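Long-range contact in nitrite oxidoreductase subunit A (Kuenenia stuttgartiensis, PDB 7B04), which belongs to the molybdopterin oxidoreductase family and holds a molybdenum atom, two MD1 groups and an iron/sulfur cluster: residues 997-1002 with 1052-1058. Residues are numbered along the deposited sequence; the frame is centred on the assembly and turned at random.
With MD1 (phosphoric acid 4-(2-amino-4-oxo-3,4,5,6,-tetrahydro-pteridin-6-yl)-2-hydroxy-3,4-dimercapto-but-3-en-yl ester guanylate ester), chain C.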
# COMPACT_ATOMS: atom_id res chain seq x y z
N LYS B 997 25.20 17.15 -4.42
CA LYS B 997 24.30 16.78 -5.51
C LYS B 997 23.49 15.54 -5.13
O LYS B 997 22.29 15.45 -5.44
CB LYS B 997 25.10 16.54 -6.79
CG LYS B 997 24.26 16.17 -8.00
CD LYS B 997 25.13 15.66 -9.14
CE LYS B 997 25.90 16.79 -9.80
NZ LYS B 997 26.66 16.32 -10.99
N VAL B 998 24.13 14.58 -4.48
CA VAL B 998 23.43 13.39 -4.01
C VAL B 998 22.47 13.73 -2.87
O VAL B 998 21.39 13.14 -2.75
CB VAL B 998 24.45 12.32 -3.58
CG1 VAL B 998 23.78 10.98 -3.36
CG2 VAL B 998 25.57 12.21 -4.60
N SER B 999 22.85 14.69 -2.01
CA SER B 999 22.10 14.92 -0.78
C SER B 999 20.89 15.84 -0.99
O SER B 999 19.86 15.68 -0.32
CB SER B 999 23.02 15.47 0.30
OG SER B 999 24.24 14.73 0.34
N ARG B 1000 20.98 16.84 -1.87
CA ARG B 1000 19.85 17.78 -2.01
C ARG B 1000 18.68 17.11 -2.72
O ARG B 1000 18.85 16.53 -3.80
CB ARG B 1000 20.29 19.02 -2.77
CG ARG B 1000 19.45 20.22 -2.42
CD ARG B 1000 19.56 21.33 -3.45
NE ARG B 1000 18.56 22.37 -3.22
CZ ARG B 1000 18.39 23.44 -4.00
NH1 ARG B 1000 19.17 23.63 -5.06
NH2 ARG B 1000 17.46 24.33 -3.70
N LEU B 1001 17.48 17.20 -2.12
CA LEU B 1001 16.31 16.47 -2.62
C LEU B 1001 15.58 17.30 -3.68
O LEU B 1001 15.27 18.48 -3.46
CB LEU B 1001 15.37 16.02 -1.49
CG LEU B 1001 13.96 15.52 -1.86
CD1 LEU B 1001 14.09 14.27 -2.73
CD2 LEU B 1001 13.09 15.17 -0.61
N MET B 1002 15.26 16.66 -4.79
CA MET B 1002 14.54 17.22 -5.93
C MET B 1002 13.52 16.18 -6.36
O MET B 1002 13.89 15.15 -6.94
CB MET B 1002 15.47 17.55 -7.10
CG MET B 1002 14.77 18.34 -8.18
SD MET B 1002 15.84 18.94 -9.49
CE MET B 1002 16.25 17.38 -10.27
N ARG B 1052 15.39 11.25 -8.13
CA ARG B 1052 16.50 11.65 -8.99
C ARG B 1052 17.71 12.02 -8.14
O ARG B 1052 18.81 11.47 -8.31
CB ARG B 1052 16.09 12.82 -9.89
CG ARG B 1052 14.94 12.49 -10.83
CD ARG B 1052 14.54 13.71 -11.65
NE ARG B 1052 15.57 14.07 -12.62
CZ ARG B 1052 15.53 15.17 -13.37
NH1 ARG B 1052 14.52 16.02 -13.26
NH2 ARG B 1052 16.51 15.42 -14.23
N TYR B 1053 17.52 12.95 -7.20
CA TYR B 1053 18.54 13.31 -6.23
C TYR B 1053 17.89 13.40 -4.85
O TYR B 1053 16.70 13.69 -4.72
CB TYR B 1053 19.22 14.65 -6.55
CG TYR B 1053 19.62 14.84 -7.99
CD1 TYR B 1053 18.74 15.40 -8.90
CD2 TYR B 1053 20.89 14.49 -8.44
CE1 TYR B 1053 19.10 15.58 -10.22
CE2 TYR B 1053 21.26 14.67 -9.76
CZ TYR B 1053 20.36 15.22 -10.64
OH TYR B 1053 20.70 15.42 -11.96
N GLY B 1054 18.69 13.15 -3.82
CA GLY B 1054 18.24 13.33 -2.46
C GLY B 1054 17.22 12.29 -2.03
O GLY B 1054 16.89 11.35 -2.75
N SER B 1055 16.73 12.47 -0.82
CA SER B 1055 15.73 11.58 -0.24
C SER B 1055 14.80 12.39 0.65
O SER B 1055 15.07 13.56 0.96
CB SER B 1055 16.38 10.44 0.54
OG SER B 1055 15.39 9.67 1.21
N GLN B 1056 13.72 11.75 1.09
CA GLN B 1056 12.85 12.34 2.08
C GLN B 1056 13.55 12.54 3.42
O GLN B 1056 13.02 13.23 4.29
CB GLN B 1056 11.60 11.48 2.27
CG GLN B 1056 11.77 10.37 3.30
CD GLN B 1056 12.48 9.15 2.74
OE1 GLN B 1056 13.02 9.19 1.63
NE2 GLN B 1056 12.49 8.07 3.50
N GLN B 1057 14.74 11.95 3.59
CA GLN B 1057 15.54 12.13 4.79
C GLN B 1057 16.58 13.24 4.64
O GLN B 1057 17.48 13.34 5.47
CB GLN B 1057 16.25 10.82 5.15
CG GLN B 1057 15.39 9.62 5.55
CD GLN B 1057 14.50 9.83 6.76
OE1 GLN B 1057 13.88 10.88 6.94
NE2 GLN B 1057 14.44 8.83 7.63
N SER B 1058 16.47 14.06 3.59
CA SER B 1058 17.34 15.23 3.46
C SER B 1058 16.86 16.42 4.28
O SER B 1058 17.64 17.35 4.50
CB SER B 1058 17.45 15.64 1.99
OG SER B 1058 18.07 14.63 1.22
PB MD1 C . 12.69 -0.57 9.05
O3B MD1 C . 11.77 -0.78 7.70
O1B MD1 C . 14.09 -0.22 8.62
O2B MD1 C . 12.72 -1.86 9.83
O3A MD1 C . 12.10 0.62 10.04
C10 MD1 C . 10.77 1.04 9.98
C11 MD1 C . 10.71 2.58 10.21
O11 MD1 C . 10.66 3.32 8.78
C12 MD1 C . 9.69 2.91 11.00
S12 MD1 C . 8.52 1.62 11.51
C13 MD1 C . 9.40 4.33 11.57
S13 MD1 C . 7.91 4.40 12.61
C14 MD1 C . 10.11 5.58 11.37
N15 MD1 C . 9.15 6.46 10.43
C16 MD1 C . 9.75 7.58 9.80
C15 MD1 C . 8.87 8.59 9.15
O14 MD1 C . 7.70 8.45 9.18
N17 MD1 C . 9.47 9.77 8.47
C17 MD1 C . 11.00 9.94 8.43
N16 MD1 C . 11.58 11.10 7.77
N18 MD1 C . 11.90 8.93 9.09
C20 MD1 C . 11.35 7.78 9.76
N8 MD1 C . 12.23 6.86 10.35
C7 MD1 C . 11.57 5.56 10.99
PA MD1 C . 12.02 -2.01 6.62
O1A MD1 C . 10.73 -2.35 5.92
O2A MD1 C . 13.03 -1.54 5.62
O5' MD1 C . 12.66 -3.37 7.30
C5' MD1 C . 12.67 -4.51 6.49
C4' MD1 C . 14.07 -4.70 5.82
O4' MD1 C . 14.56 -6.16 6.05
C1' MD1 C . 14.32 -6.89 4.69
N9 MD1 C . 13.61 -8.19 4.91
C4 MD1 C . 14.24 -9.16 5.54
N3 MD1 C . 15.61 -9.22 6.13
C2 MD1 C . 16.05 -10.45 6.79
N2 MD1 C . 17.37 -10.50 7.36
N1 MD1 C . 15.18 -11.60 6.87
C6 MD1 C . 13.88 -11.53 6.30
O6 MD1 C . 13.16 -12.47 6.37
C5 MD1 C . 13.41 -10.24 5.61
N7 MD1 C . 12.27 -9.90 5.01
C8 MD1 C . 12.39 -8.63 4.57
C2' MD1 C . 13.62 -6.10 3.99
O2' MD1 C . 13.98 -6.22 2.58
C3' MD1 C . 13.98 -4.58 4.55
O3' MD1 C . 15.26 -4.16 3.98
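Tyr1053 lies across the turn where helix 994-999 gives way to strand 1001-1007, and it illustrates how a loop without regular structure can be fitted to a helix end. Its CB rests against two backbone carbonyls, 3.4 Å from both Lys997 O and Arg1000 O. With CG turned anti to its own carbonyl carbon (chi1 -45°), the ring leaves the loop to run between two side chains of 997-1002. Along one edge CD1 and CE1 meet the methyl of Met1002, which lies in the ring plane with CE 3.4 Å from CE1; the bend at the end of the methionine chain (chi3 69°) also lays that methyl over one face of the Arg1052 guanidinium, toward its rim, a group salt-bridged through NH1 to Glu1109. On the other branch CD2 and CE2 touch the aliphatic part of Lys997, whose CG is 3.8 Å from CE2. The tip, OH, is hydrogen-bonded to Glu1034.

The backbone continues the match. Met1002 N donates to Tyr1053 O (3.3 Å), and Gly1054 N makes a weak bond to Val998 O. Gly1054 passes close against Leu1001, its CA 3.7 Å from Leu1001 CA. Farther on, Ser1058 OG donates to Ser999 O (2.6 Å) and accepts from Ser1055 N, so one hydroxyl ties the helix end to the loop's own turn. That turn presents Gln1057 to MD1, where NE2 donates to N18 at 2.9 Å.

Helix 1027-1033 packs on Lys997, Val998 and Tyr1053, helix 663-670 on Ser999 and Ser1058, while Leu1001 is hydrogen-bonded through its backbone to Val977 of the antiparallel strand 974-978.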